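Local coordinates for methyltransferase domain-containing protein (Pyrococcus horikoshii, PDB 1VE3) that binds S-adenosylmethionine and is probably a methyltransferase with a Rossmann-like fold, although its substrate is unknown, at residues E117-E120 / L121-F125; V107-I110 / D111-V114; D71-R74 / K75-Y79. One frame throughout, in Å; residues are numbered along the deposited sequence.

Overall arrangement
The three contacts follow one another along the chain as contact 3, contact 2 and contact 1, and all belong to one Rossmann-like domain, as in class I methyltransferases, built round a mixed seven-stranded sheet of order 3-2-1-4-5-7-6. Contact 3 lies on helix 70-82, which connects strands 62-67 and 88-91 in a beta-alpha-beta unit. Contact 2 ends strand 104-110, close to the geometric centre of the subunit, and contact 1 starts the next helix, 118-131. The centres of contacts 1 and 2 are about 12 Å apart, and Leu-121 CD1 packs on Phe-109 CE2. Contact 3, centred about 18 Å from contact 2, shares with it the S-adenosylmethionine pocket, where ends of separate strand-helix units meet.

Contact 1. Residues E117-E120 / L121-F125; sequences EPLE and LNQVF
Leu-121 and Glu-117 meet in a local helix-start contact, the first turn of helix 118-131, which is reached from strand 104-110 through a short loop. Glu-117 holds the N-cap position, and its backbone O receives both Glu-120 N and Leu-121 N; the second bond, at 2.9 Å, runs almost straight out from the carbonyl. The next carbonyls continue the helix, with Asn-122 N on Pro-118 O at 2.9 Å and Val-124 N on Glu-120 O at 3.0 Å. Proline suits the first helical place because no hydrogen bond is asked of its nitrogen there.

Glu-120 turns back on the start. With CG beside its own backbone N (chi1 -56°) and an extended chain, it brings OE1 to the N-H of Glu-117 at 3.0 Å, on the anti side of the carboxylate and somewhat out of its plane. A long, weak ion pair joins its other oxygen to Arg-95. Gln-123 lies across this side chain, its OE1 3.9 Å from Glu-120 CB, the amide and carboxylate planes 23° apart.

Further along the turn, a water donates to Asn-122 OD1 at 3.0 Å, while Asn-122 ND2 is bonded to Tyr-206. The apolar residues face inward: Leu-121 CG rests over the Phe-125 ring near its rim, Leu-121 also touches Trp-194, and Val-124 packs on Phe-116. The bond from Glu-120 to the N-cap nitrogen is the N3 half of a capping box, at the start of a beta-alpha-beta crossover helix of a Rossmann-like fold.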
loop_
_atom_site.group_PDB
_atom_site.type_symbol
_atom_site.label_atom_id
_atom_site.label_comp_id
_atom_site.label_asym_id
_atom_site.label_seq_id
_atom_site.Cartn_x
_atom_site.Cartn_y
_atom_site.Cartn_z
ATOM N N GLU A 117 -15.097 21.439 10.046
ATOM C CA GLU A 117 -15.473 21.763 11.413
ATOM C C GLU A 117 -16.955 21.345 11.486
ATOM O O GLU A 117 -17.567 21.045 10.457
ATOM C CB GLU A 117 -15.288 23.258 11.694
ATOM C CG GLU A 117 -16.223 24.193 10.961
ATOM C CD GLU A 117 -15.981 25.649 11.335
ATOM O OE1 GLU A 117 -15.718 25.924 12.526
ATOM O OE2 GLU A 117 -16.065 26.520 10.449
ATOM N N PRO A 118 -17.543 21.307 12.692
ATOM C CA PRO A 118 -18.950 20.905 12.836
ATOM C C PRO A 118 -19.975 21.477 11.856
ATOM O O PRO A 118 -20.712 20.720 11.212
ATOM C CB PRO A 118 -19.258 21.255 14.291
ATOM C CG PRO A 118 -17.940 20.939 14.966
ATOM C CD PRO A 118 -16.936 21.578 14.009
ATOM N N LEU A 119 -20.036 22.793 11.718
ATOM C CA LEU A 119 -21.029 23.355 10.809
ATOM C C LEU A 119 -20.784 23.011 9.344
ATOM O O LEU A 119 -21.713 23.023 8.540
ATOM C CB LEU A 119 -21.139 24.877 10.987
ATOM C CG LEU A 119 -19.942 25.776 10.687
ATOM C CD1 LEU A 119 -19.639 25.785 9.189
ATOM C CD2 LEU A 119 -20.269 27.183 11.159
ATOM N N GLU A 120 -19.541 22.698 8.995
ATOM C CA GLU A 120 -19.214 22.354 7.612
ATOM C C GLU A 120 -19.578 20.897 7.350
ATOM O O GLU A 120 -20.112 20.559 6.288
ATOM C CB GLU A 120 -17.715 22.563 7.333
ATOM C CG GLU A 120 -17.218 23.978 7.639
ATOM C CD GLU A 120 -15.728 24.156 7.378
ATOM O OE1 GLU A 120 -14.957 23.225 7.702
ATOM O OE2 GLU A 120 -15.332 25.234 6.863
ATOM N N LEU A 121 -19.284 20.030 8.313
ATOM C CA LEU A 121 -19.614 18.623 8.138
ATOM C C LEU A 121 -21.136 18.496 8.120
ATOM O O LEU A 121 -21.675 17.610 7.470
ATOM C CB LEU A 121 -19.023 17.769 9.259
ATOM C CG LEU A 121 -19.181 16.261 9.037
ATOM C CD1 LEU A 121 -18.563 15.868 7.697
ATOM C CD2 LEU A 121 -18.525 15.500 10.171
ATOM N N ASN A 122 -21.819 19.394 8.830
ATOM C CA ASN A 122 -23.276 19.383 8.858
ATOM C C ASN A 122 -23.799 19.649 7.447
ATOM O O ASN A 122 -24.733 18.991 6.996
ATOM C CB ASN A 122 -23.816 20.454 9.813
ATOM C CG ASN A 122 -25.333 20.587 9.743
ATOM O OD1 ASN A 122 -25.868 21.688 9.583
ATOM N ND2 ASN A 122 -26.030 19.465 9.866
ATOM N N GLN A 123 -23.185 20.609 6.756
ATOM C CA GLN A 123 -23.582 20.969 5.393
ATOM C C GLN A 123 -23.315 19.816 4.426
ATOM O O GLN A 123 -24.116 19.550 3.536
ATOM C CB GLN A 123 -22.819 22.215 4.922
ATOM C CG GLN A 123 -22.823 23.361 5.925
ATOM C CD GLN A 123 -21.791 24.441 5.610
ATOM O OE1 GLN A 123 -20.632 24.145 5.310
ATOM N NE2 GLN A 123 -22.208 25.700 5.693
ATOM N N VAL A 124 -22.184 19.138 4.596
ATOM C CA VAL A 124 -21.851 18.015 3.728
ATOM C C VAL A 124 -22.887 16.897 3.859
ATOM O O VAL A 124 -23.392 16.394 2.854
ATOM C CB VAL A 124 -20.464 17.442 4.063
ATOM C CG1 VAL A 124 -20.215 16.170 3.266
ATOM C CG2 VAL A 124 -19.389 18.474 3.753
ATOM N N PHE A 125 -23.204 16.511 5.095
ATOM C CA PHE A 125 -24.188 15.457 5.317
ATOM C C PHE A 125 -25.528 15.829 4.695
ATOM O O PHE A 125 -26.199 14.983 4.103
ATOM C CB PHE A 125 -24.388 15.184 6.810
ATOM C CG PHE A 125 -23.279 14.386 7.452
ATOM C CD1 PHE A 125 -22.247 13.845 6.694
ATOM C CD2 PHE A 125 -23.280 14.174 8.827
ATOM C CE1 PHE A 125 -21.224 13.105 7.300
ATOM C CE2 PHE A 125 -22.269 13.438 9.444
ATOM C CZ PHE A 125 -21.236 12.901 8.676
HETATM O O HOH W 1 -24.131 23.973 8.734
#

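Contact 2. Residues V107-I110 / D111-V114; sequences VIFI and DSIV. With SAM (S-adenosylmethionine), chain C.
Ile-110 and Ser-112 are joined by a hydrogen bond where strand 104-110 gives way to the loop before helix 118-131. Ser-112 OG donates to Ile-110 O at 2.8 Å, coming from above the carbonyl plane, 43° out of it. The serine reaches back because OG stands beside its own backbone N and opposite the carbonyl carbon (chi1 -59°). The same carbonyl also takes the amino group of S-adenosylmethionine, whose N lies 3.1 Å from Ile-110 O, so two donors grip one oxygen. With an alanine here instead of Ser-112, Ile-110 O would probably keep the ligand's amino group but lose its hydroxyl donor, and the turn would be less firmly set. Beside the ligand's carboxylate stands a methyl, Ile-110 CG2, 3.5 Å from OXT.

Charge enters through Asp-111, whose carboxylate forms a salt bridge with Arg-24, itself hydrogen-bonded to the ligand. The backbone here has positive phi (39°), a left-handed conformation that turns the chain sharply and brings Asp-111 O to 3.0 Å from CE, the methyl carbon of the ligand.

The apolar group centres on the Phe-109 ring, approached obliquely at two places: Ser-112 CB comes to 3.7 Å from CE1, and Ile-113 CG2 to 3.8 Å from CE2, the phenylalanine and isoleucine side chains crossing at about a right angle. A large flat ring suits this buried place, since it spans both neighbours while Phe-138 of the adjoining strand also packs on it.

The chemistry matches the ligand: Ile-110 O meets the ammonium and Asp-111 O the methyl on the sulfonium, and the partial negative charge of these oxygens is likely to suit both positive groups.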
loop_
_atom_site.group_PDB
_atom_site.type_symbol
_atom_site.label_atom_id
_atom_site.label_comp_id
_atom_site.label_asym_id
_atom_site.label_seq_id
_atom_site.Cartn_x
_atom_site.Cartn_y
_atom_site.Cartn_z
ATOM N N VAL A 107 -22.532 7.162 -2.353
ATOM C CA VAL A 107 -21.693 8.316 -2.115
ATOM C C VAL A 107 -20.683 7.826 -1.096
ATOM O O VAL A 107 -21.059 7.445 0.009
ATOM C CB VAL A 107 -22.489 9.488 -1.505
ATOM C CG1 VAL A 107 -21.539 10.570 -1.035
ATOM C CG2 VAL A 107 -23.457 10.046 -2.536
ATOM N N ILE A 108 -19.409 7.794 -1.476
ATOM C CA ILE A 108 -18.369 7.352 -0.552
ATOM C C ILE A 108 -17.599 8.575 -0.091
ATOM O O ILE A 108 -17.374 9.514 -0.863
ATOM C CB ILE A 108 -17.417 6.319 -1.202
ATOM C CG1 ILE A 108 -16.648 6.954 -2.366
ATOM C CG2 ILE A 108 -18.227 5.131 -1.690
ATOM C CD1 ILE A 108 -15.641 6.014 -3.025
ATOM N N PHE A 109 -17.205 8.552 1.177
ATOM C CA PHE A 109 -16.519 9.664 1.826
ATOM C C PHE A 109 -15.450 9.028 2.722
ATOM O O PHE A 109 -15.740 8.538 3.825
ATOM C CB PHE A 109 -17.576 10.438 2.633
ATOM C CG PHE A 109 -17.098 11.725 3.230
ATOM C CD1 PHE A 109 -16.430 12.668 2.459
ATOM C CD2 PHE A 109 -17.387 12.027 4.556
ATOM C CE1 PHE A 109 -16.056 13.893 2.998
ATOM C CE2 PHE A 109 -17.018 13.253 5.110
ATOM C CZ PHE A 109 -16.353 14.188 4.327
ATOM N N ILE A 110 -14.211 9.041 2.236
ATOM C CA ILE A 110 -13.110 8.399 2.941
ATOM C C ILE A 110 -11.989 9.295 3.471
ATOM O O ILE A 110 -11.507 10.176 2.771
ATOM C CB ILE A 110 -12.487 7.310 2.021
ATOM C CG1 ILE A 110 -13.562 6.271 1.668
ATOM C CG2 ILE A 110 -11.284 6.667 2.695
ATOM C CD1 ILE A 110 -13.099 5.181 0.715
ATOM N N ASP A 111 -11.576 9.043 4.713
ATOM C CA ASP A 111 -10.488 9.786 5.358
ATOM C C ASP A 111 -10.491 11.282 5.057
ATOM O O ASP A 111 -9.466 11.817 4.644
ATOM C CB ASP A 111 -9.124 9.229 4.910
ATOM C CG ASP A 111 -8.816 7.851 5.473
ATOM O OD1 ASP A 111 -8.931 7.670 6.705
ATOM O OD2 ASP A 111 -8.431 6.948 4.683
ATOM N N SER A 112 -11.604 11.975 5.273
ATOM C CA SER A 112 -11.621 13.403 4.956
ATOM C C SER A 112 -12.186 14.360 5.996
ATOM O O SER A 112 -12.070 15.572 5.826
ATOM C CB SER A 112 -12.374 13.641 3.641
ATOM O OG SER A 112 -11.777 12.935 2.572
ATOM N N ILE A 113 -12.783 13.838 7.064
ATOM C CA ILE A 113 -13.389 14.695 8.068
ATOM C C ILE A 113 -12.472 15.693 8.771
ATOM O O ILE A 113 -12.963 16.706 9.272
ATOM C CB ILE A 113 -14.142 13.880 9.149
ATOM C CG1 ILE A 113 -13.188 12.917 9.850
ATOM C CG2 ILE A 113 -15.317 13.141 8.520
ATOM C CD1 ILE A 113 -13.832 12.202 11.036
ATOM N N VAL A 114 -11.161 15.436 8.811
ATOM C CA VAL A 114 -10.260 16.384 9.474
ATOM C C VAL A 114 -10.353 17.750 8.823
ATOM O O VAL A 114 -9.951 18.747 9.408
ATOM C CB VAL A 114 -8.757 15.931 9.455
ATOM C CG1 VAL A 114 -8.589 14.649 10.255
ATOM C CG2 VAL A 114 -8.258 15.744 8.021
HETATM N N SAM C . -11.055 10.291 -0.321
HETATM C CA SAM C . -9.597 10.565 -0.474
HETATM C C SAM C . -8.818 9.259 -0.340
HETATM O O SAM C . -7.841 9.081 -1.079
HETATM O OXT SAM C . -9.250 8.454 0.543
HETATM C CB SAM C . -9.186 11.500 0.618
HETATM C CG SAM C . -8.012 12.286 0.302
HETATM S SD SAM C . -7.483 13.438 1.632
HETATM C CE SAM C . -7.106 12.479 2.959
HETATM C "C5'" SAM C . -8.898 14.516 1.898
HETATM C "C4'" SAM C . -9.413 15.388 0.641
HETATM O "O4'" SAM C . -10.575 16.189 1.052
HETATM C "C3'" SAM C . -8.425 16.450 0.186
HETATM O "O3'" SAM C . -8.087 15.850 -1.161
HETATM C "C2'" SAM C . -9.128 17.732 -0.104
HETATM O "O2'" SAM C . -8.874 18.531 -1.217
HETATM C "C1'" SAM C . -10.612 17.264 0.137
HETATM N N9 SAM C . -11.473 18.345 0.631
HETATM C C8 SAM C . -11.350 19.230 1.702
HETATM N N7 SAM C . -12.354 20.066 1.816
HETATM C C5 SAM C . -13.182 19.738 0.788
HETATM C C6 SAM C . -14.469 20.247 0.314
HETATM N N6 SAM C . -15.108 21.264 0.918
HETATM N N1 SAM C . -15.073 19.661 -0.819
HETATM C C2 SAM C . -14.451 18.622 -1.463
HETATM N N3 SAM C . -13.256 18.074 -1.106
HETATM C C4 SAM C . -12.660 18.671 0.033
#

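Contact 3. Residues D71-R74 / K75-Y79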
loop_
_atom_site.group_PDB
_atom_site.type_symbol
_atom_site.label_atom_id
_atom_site.label_comp_id
_atom_site.label_asym_id
_atom_site.label_seq_id
_atom_site.Cartn_x
_atom_site.Cartn_y
_atom_site.Cartn_z
ATOM N N ASP A 71 -5.241 20.828 -7.553
ATOM C CA ASP A 71 -4.095 19.928 -7.657
ATOM C C ASP A 71 -4.501 18.458 -7.571
ATOM O O ASP A 71 -4.006 17.625 -8.334
ATOM C CB ASP A 71 -3.074 20.228 -6.557
ATOM C CG ASP A 71 -2.666 21.685 -6.518
ATOM O OD1 ASP A 71 -2.311 22.238 -7.583
ATOM O OD2 ASP A 71 -2.696 22.278 -5.416
HETATM N N MSE A 72 -5.386 18.140 -6.629
HETATM C CA MSE A 72 -5.853 16.766 -6.469
HETATM C C MSE A 72 -6.531 16.313 -7.756
HETATM O O MSE A 72 -6.255 15.233 -8.270
HETATM C CB MSE A 72 -6.848 16.673 -5.307
HETATM C CG MSE A 72 -6.223 16.880 -3.932
HETATM SE SE MSE A 72 -4.945 15.497 -3.498
HETATM C CE MSE A 72 -3.350 16.594 -3.481
ATOM N N ILE A 73 -7.420 17.158 -8.265
ATOM C CA ILE A 73 -8.156 16.867 -9.484
ATOM C C ILE A 73 -7.230 16.741 -10.694
ATOM O O ILE A 73 -7.423 15.863 -11.537
ATOM C CB ILE A 73 -9.221 17.956 -9.745
ATOM C CG1 ILE A 73 -10.248 17.947 -8.605
ATOM C CG2 ILE A 73 -9.923 17.709 -11.077
ATOM C CD1 ILE A 73 -10.979 16.621 -8.445
ATOM N N ARG A 74 -6.223 17.605 -10.775
ATOM C CA ARG A 74 -5.280 17.549 -11.886
ATOM C C ARG A 74 -4.562 16.197 -11.911
ATOM O O ARG A 74 -4.462 15.563 -12.960
ATOM C CB ARG A 74 -4.252 18.683 -11.786
ATOM C CG ARG A 74 -3.360 18.810 -13.026
ATOM C CD ARG A 74 -2.417 20.004 -12.941
ATOM N NE ARG A 74 -1.580 19.964 -11.744
ATOM C CZ ARG A 74 -1.768 20.725 -10.669
ATOM N NH1 ARG A 74 -2.764 21.602 -10.633
ATOM N NH2 ARG A 74 -0.967 20.596 -9.620
ATOM N N LYS A 75 -4.065 15.754 -10.759
ATOM C CA LYS A 75 -3.380 14.466 -10.692
ATOM C C LYS A 75 -4.349 13.327 -10.998
ATOM O O LYS A 75 -3.987 12.345 -11.645
ATOM C CB LYS A 75 -2.770 14.231 -9.305
ATOM C CG LYS A 75 -1.389 14.811 -9.065
ATOM C CD LYS A 75 -0.843 14.307 -7.723
ATOM C CE LYS A 75 0.442 15.018 -7.325
ATOM N NZ LYS A 75 0.935 14.579 -5.986
ATOM N N ALA A 76 -5.582 13.462 -10.524
ATOM C CA ALA A 76 -6.596 12.439 -10.734
ATOM C C ALA A 76 -6.752 12.165 -12.224
ATOM O O ALA A 76 -6.752 11.014 -12.654
ATOM C CB ALA A 76 -7.930 12.885 -10.135
ATOM N N ARG A 77 -6.879 13.234 -13.001
ATOM C CA ARG A 77 -7.041 13.120 -14.442
ATOM C C ARG A 77 -5.872 12.410 -15.114
ATOM O O ARG A 77 -6.077 11.568 -15.990
ATOM C CB ARG A 77 -7.265 14.508 -15.039
ATOM C CG ARG A 77 -8.668 15.017 -14.743
ATOM C CD ARG A 77 -8.837 16.506 -14.949
ATOM N NE ARG A 77 -10.218 16.887 -14.678
ATOM C CZ ARG A 77 -10.630 18.131 -14.456
ATOM N NH1 ARG A 77 -9.764 19.135 -14.466
ATOM N NH2 ARG A 77 -11.914 18.366 -14.216
ATOM N N GLU A 78 -4.649 12.732 -14.705
ATOM C CA GLU A 78 -3.478 12.078 -15.280
ATOM C C GLU A 78 -3.494 10.588 -14.950
ATOM O O GLU A 78 -3.098 9.763 -15.773
ATOM C CB GLU A 78 -2.198 12.716 -14.753
ATOM C CG GLU A 78 -2.067 14.176 -15.135
ATOM C CD GLU A 78 -0.835 14.819 -14.548
ATOM O OE1 GLU A 78 0.283 14.346 -14.847
ATOM O OE2 GLU A 78 -0.986 15.799 -13.788
ATOM N N TYR A 79 -3.947 10.243 -13.744
ATOM C CA TYR A 79 -4.023 8.836 -13.356
ATOM C C TYR A 79 -5.077 8.140 -14.199
ATOM O O TYR A 79 -4.901 6.996 -14.614
ATOM C CB TYR A 79 -4.379 8.683 -11.873
ATOM C CG TYR A 79 -3.196 8.819 -10.941
ATOM C CD1 TYR A 79 -2.077 7.994 -11.081
ATOM C CD2 TYR A 79 -3.192 9.764 -9.917
ATOM C CE1 TYR A 79 -0.984 8.106 -10.221
ATOM C CE2 TYR A 79 -2.104 9.885 -9.051
ATOM C CZ TYR A 79 -1.003 9.053 -9.209
ATOM O OH TYR A 79 0.071 9.158 -8.349
#
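Asp-71, whose backbone O accepts Lys-75 N at 3.1 Å, also holds Arg-74 in a salt bridge. Arg-74 comes end-on, giving both NH2, at 2.9 Å, and NH1, at 3.1 Å, to the single atom Asp-71 OD1, which lies at the edge of the guanidinium, close to its plane. The arginine chain is bent at chi3 (56°), and that bend turns its tip back to the aspartate one turn earlier.

Helical bonds follow: Ala-76 N to Met-72 O at 2.9 Å, Arg-77 N to Ile-73 O at 3.1 Å, and a weak one from Glu-78 N to Arg-74 O. Glu-78 runs alongside Arg-74, pointing the same way, but Glu-78 OE2 stays 4.7 Å from Arg-74 NE, too far for a salt bridge, though a weaker attraction is likely.

In the packing, Ile-73 CG2 sits over the centre of one face of the Arg-77 guanidinium, 3.5 Å from CZ. The extended arginine ends at Phe-89 O, which accepts from NH2 and probably helps to set the plane the methyl covers. Small Ala-76 fits against strand 88-91, and selenomethionine Met-72 touches S-adenosylmethionine.

Chemically, helix 70-82 is two-sided: Asp-71 and Arg-74 pair, Glu-78 runs beside the arginine and Arg-77 bonds back to strand 88-91, while Ile-73 and Ala-76 pack on the sheet and Met-72 on the ligand, as suits the helix of a beta-alpha-beta crossover.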